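Local coordinates for A1 protein (PDB 3RLK) that forms the read-through extension of a minor coat protein in phage Qbeta particles and is probably needed for infection of the bacterial host, at residues V13-T25 with V155-G167. Residues are numbered along the deposited sequence; the frame is centred on the assembly and turned at random.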
# COMPACT_ATOMS: atom_id res chain seq x y z
N VAL A 13 -18.09 7.19 27.04
CA VAL A 13 -18.36 5.91 26.42
C VAL A 13 -17.02 5.23 26.18
O VAL A 13 -16.01 5.88 25.81
CB VAL A 13 -19.12 6.12 25.07
CG1 VAL A 13 -19.32 4.83 24.34
CG2 VAL A 13 -20.48 6.83 25.33
N ILE A 14 -17.01 3.93 26.47
CA ILE A 14 -15.83 3.13 26.24
C ILE A 14 -15.84 2.75 24.74
O ILE A 14 -16.81 2.16 24.23
CB ILE A 14 -15.81 1.92 27.21
CG1 ILE A 14 -15.74 2.47 28.65
CG2 ILE A 14 -14.64 0.97 26.93
CD1 ILE A 14 -16.29 1.53 29.69
N PRO A 15 -14.78 3.15 24.02
CA PRO A 15 -14.60 2.69 22.61
C PRO A 15 -14.42 1.17 22.47
O PRO A 15 -13.86 0.53 23.37
CB PRO A 15 -13.29 3.37 22.19
CG PRO A 15 -12.52 3.50 23.48
CD PRO A 15 -13.59 3.88 24.51
N ASP A 16 -14.88 0.59 21.36
CA ASP A 16 -14.60 -0.81 21.04
C ASP A 16 -13.12 -0.93 20.67
O ASP A 16 -12.57 -0.02 20.09
CB ASP A 16 -15.50 -1.33 19.94
CG ASP A 16 -16.95 -1.43 20.38
OD1 ASP A 16 -17.21 -1.66 21.62
OD2 ASP A 16 -17.82 -1.27 19.51
N PRO A 17 -12.47 -1.99 21.13
CA PRO A 17 -11.00 -2.19 20.98
C PRO A 17 -10.67 -2.54 19.54
O PRO A 17 -11.52 -3.07 18.83
CB PRO A 17 -10.69 -3.37 21.90
CG PRO A 17 -11.90 -3.68 22.67
CD PRO A 17 -13.10 -3.04 21.96
N PRO A 18 -9.45 -2.19 19.08
CA PRO A 18 -9.16 -2.36 17.66
C PRO A 18 -8.96 -3.84 17.37
O PRO A 18 -8.80 -4.67 18.29
CB PRO A 18 -7.81 -1.62 17.47
CG PRO A 18 -7.12 -1.78 18.79
CD PRO A 18 -8.31 -1.65 19.82
N ILE A 19 -8.95 -4.18 16.09
CA ILE A 19 -8.73 -5.56 15.65
C ILE A 19 -7.26 -5.75 15.27
O ILE A 19 -6.68 -4.88 14.62
CB ILE A 19 -9.67 -5.85 14.42
CG1 ILE A 19 -11.13 -5.45 14.77
CG2 ILE A 19 -9.46 -7.33 13.91
CD1 ILE A 19 -12.04 -5.32 13.54
N ASP A 20 -6.64 -6.86 15.67
CA ASP A 20 -5.20 -7.03 15.40
C ASP A 20 -4.93 -8.02 14.26
O ASP A 20 -5.63 -9.00 14.13
CB ASP A 20 -4.49 -7.51 16.64
CG ASP A 20 -4.69 -6.56 17.82
OD1 ASP A 20 -4.63 -5.34 17.63
OD2 ASP A 20 -4.95 -7.08 18.93
N PRO A 21 -3.91 -7.73 13.41
CA PRO A 21 -3.71 -8.69 12.34
C PRO A 21 -3.22 -10.03 12.90
O PRO A 21 -2.65 -10.03 13.98
CB PRO A 21 -2.66 -7.99 11.43
CG PRO A 21 -2.01 -7.00 12.25
CD PRO A 21 -3.05 -6.54 13.27
N PRO A 22 -3.49 -11.15 12.22
CA PRO A 22 -3.02 -12.48 12.64
C PRO A 22 -1.49 -12.53 12.44
O PRO A 22 -0.93 -11.76 11.65
CB PRO A 22 -3.73 -13.43 11.65
CG PRO A 22 -3.99 -12.65 10.48
CD PRO A 22 -4.27 -11.23 10.96
N PRO A 23 -0.80 -13.42 13.16
CA PRO A 23 0.65 -13.40 12.95
C PRO A 23 1.00 -14.01 11.61
O PRO A 23 0.20 -14.75 11.03
CB PRO A 23 1.19 -14.30 14.07
CG PRO A 23 -0.00 -15.33 14.34
CD PRO A 23 -1.30 -14.60 13.90
N GLY A 24 2.21 -13.74 11.17
CA GLY A 24 2.68 -14.30 9.91
C GLY A 24 3.31 -15.65 10.23
O GLY A 24 3.81 -15.88 11.33
N THR A 25 3.29 -16.52 9.23
CA THR A 25 3.92 -17.82 9.32
C THR A 25 5.19 -17.97 8.50
O THR A 25 5.73 -19.09 8.39
CB THR A 25 3.01 -18.92 8.83
OG1 THR A 25 2.69 -18.70 7.44
CG2 THR A 25 1.74 -19.00 9.71
N VAL A 155 -0.18 -6.08 -5.78
CA VAL A 155 -1.22 -5.72 -4.83
C VAL A 155 -0.60 -5.19 -3.51
O VAL A 155 0.37 -5.77 -2.95
CB VAL A 155 -2.07 -6.99 -4.55
CG1 VAL A 155 -3.22 -6.73 -3.60
CG2 VAL A 155 -2.58 -7.54 -5.83
N ILE A 156 -1.18 -4.09 -3.05
CA ILE A 156 -0.84 -3.58 -1.73
C ILE A 156 -1.93 -4.16 -0.81
O ILE A 156 -3.16 -3.85 -0.99
CB ILE A 156 -0.89 -2.03 -1.69
CG1 ILE A 156 0.03 -1.40 -2.77
CG2 ILE A 156 -0.47 -1.52 -0.27
CD1 ILE A 156 -0.32 0.01 -3.16
N VAL A 157 -1.46 -4.89 0.19
CA VAL A 157 -2.35 -5.58 1.13
C VAL A 157 -2.32 -4.87 2.47
O VAL A 157 -1.30 -4.78 3.13
CB VAL A 157 -1.97 -7.09 1.33
CG1 VAL A 157 -3.05 -7.76 2.21
CG2 VAL A 157 -1.92 -7.85 -0.01
N GLY A 158 -3.48 -4.39 2.88
CA GLY A 158 -3.62 -3.88 4.23
C GLY A 158 -4.47 -4.77 5.14
O GLY A 158 -4.87 -5.86 4.75
N PHE A 159 -4.65 -4.34 6.39
CA PHE A 159 -5.46 -5.12 7.29
C PHE A 159 -6.32 -4.15 8.07
O PHE A 159 -5.82 -3.21 8.69
CB PHE A 159 -4.63 -6.05 8.18
CG PHE A 159 -5.48 -6.87 9.15
CD1 PHE A 159 -5.82 -8.20 8.88
CD2 PHE A 159 -5.90 -6.28 10.37
CE1 PHE A 159 -6.64 -8.90 9.75
CE2 PHE A 159 -6.74 -6.98 11.27
CZ PHE A 159 -7.08 -8.28 10.98
N TRP A 160 -7.64 -4.37 7.99
CA TRP A 160 -8.63 -3.44 8.55
C TRP A 160 -8.74 -3.67 10.05
O TRP A 160 -9.16 -4.81 10.53
CB TRP A 160 -10.01 -3.67 7.88
CG TRP A 160 -10.93 -2.62 8.26
CD1 TRP A 160 -11.88 -2.68 9.25
CD2 TRP A 160 -11.04 -1.34 7.67
NE1 TRP A 160 -12.56 -1.49 9.29
CE2 TRP A 160 -12.04 -0.64 8.37
CE3 TRP A 160 -10.33 -0.67 6.65
CZ2 TRP A 160 -12.40 0.65 8.04
CZ3 TRP A 160 -10.70 0.62 6.31
CH2 TRP A 160 -11.70 1.28 7.05
N ARG A 161 -8.43 -2.61 10.79
CA ARG A 161 -8.32 -2.63 12.26
C ARG A 161 -9.48 -1.93 12.94
O ARG A 161 -9.64 -2.06 14.15
CB ARG A 161 -7.02 -1.92 12.68
CG ARG A 161 -5.82 -2.72 12.17
CD ARG A 161 -4.60 -2.34 12.98
NE ARG A 161 -4.68 -2.84 14.36
CZ ARG A 161 -4.16 -2.18 15.42
NH1 ARG A 161 -3.49 -1.01 15.24
NH2 ARG A 161 -4.23 -2.74 16.67
N ASP A 162 -10.29 -1.18 12.18
CA ASP A 162 -11.31 -0.29 12.75
C ASP A 162 -12.54 -1.13 13.16
O ASP A 162 -13.16 -1.76 12.31
CB ASP A 162 -11.69 0.82 11.75
CG ASP A 162 -12.64 1.91 12.34
OD1 ASP A 162 -13.30 1.73 13.38
OD2 ASP A 162 -12.76 3.00 11.74
N PRO A 163 -12.87 -1.12 14.48
CA PRO A 163 -13.98 -1.92 14.92
C PRO A 163 -15.33 -1.25 14.66
O PRO A 163 -16.36 -1.88 14.91
CB PRO A 163 -13.74 -2.04 16.43
CG PRO A 163 -13.03 -0.65 16.79
CD PRO A 163 -12.09 -0.56 15.62
N SER A 164 -15.33 0.01 14.19
CA SER A 164 -16.60 0.72 13.83
C SER A 164 -17.44 -0.05 12.79
O SER A 164 -16.91 -0.81 11.98
CB SER A 164 -16.33 2.15 13.29
OG SER A 164 -15.33 2.82 14.03
N SER A 165 -18.76 0.19 12.83
CA SER A 165 -19.77 -0.55 12.02
C SER A 165 -19.54 -2.07 11.98
O SER A 165 -19.61 -2.69 10.92
CB SER A 165 -19.90 0.03 10.59
OG SER A 165 -19.89 1.45 10.56
N GLY A 166 -19.26 -2.65 13.14
CA GLY A 166 -18.99 -4.08 13.25
C GLY A 166 -17.73 -4.54 12.57
O GLY A 166 -17.57 -5.75 12.32
N GLY A 167 -16.79 -3.62 12.29
CA GLY A 167 -15.53 -4.06 11.68
C GLY A 167 -15.63 -4.15 10.16
O GLY A 167 -14.67 -4.58 9.49
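Arg161 and Ile19 grip each other twice. Ile19 N donates an almost straight bond to Arg161 O (3.0 Å). The arginine side chain returns to the same residue, NE donating to Ile19 O at 2.9 Å. A bend at chi3 (70°) folds the arginine chain around that carbonyl and carries NH2 on to Asp20, whose OD1 it meets nearly along the C-O axis at 2.8 Å in a salt bridge. Both acceptors lie at the guanidinium edge, each some 15° out of its plane, while Pro18 CB rests over one face; the bonds together should fix the rotation of the group. Beside this polar knot, Phe159 offers a ring face to Pro21, whose CA stands 3.6 Å from the centroid, close to the ring normal, in a CH-pi contact. Ile19 CG2 touches the ring edge at CE2, and Pro22 CD approaches CE1 at 3.5 Å. With CG anti to the backbone N, Phe159 extends its ring to the proline-rich chain. The other branch of Ile19 ends in CD1, near Asp162 O and Gly167 CA. Farther along, Pro163 lays CB and CG against the carbonyls of Pro17 and Asp16, CG lying 3.4 Å from Asp16 O. Next to Pro163, Ser164 N donates to Asp162 OD1 in an Asx turn. Residues 15-18 and 21-23 have backbone angles close to those of a polyproline II helix, with Ile19 and Asp20 somewhat more extended between them; this chain runs over the surface of the rest of the domain. Phe159 ends the central strand, 154-159, of an antiparallel three-stranded sheet; its ring also meets Tyr96 edge-to-face, Pro22 touches Tyr96 of strand 96-98, and Pro21 reaches Gln184 of strand 183-188.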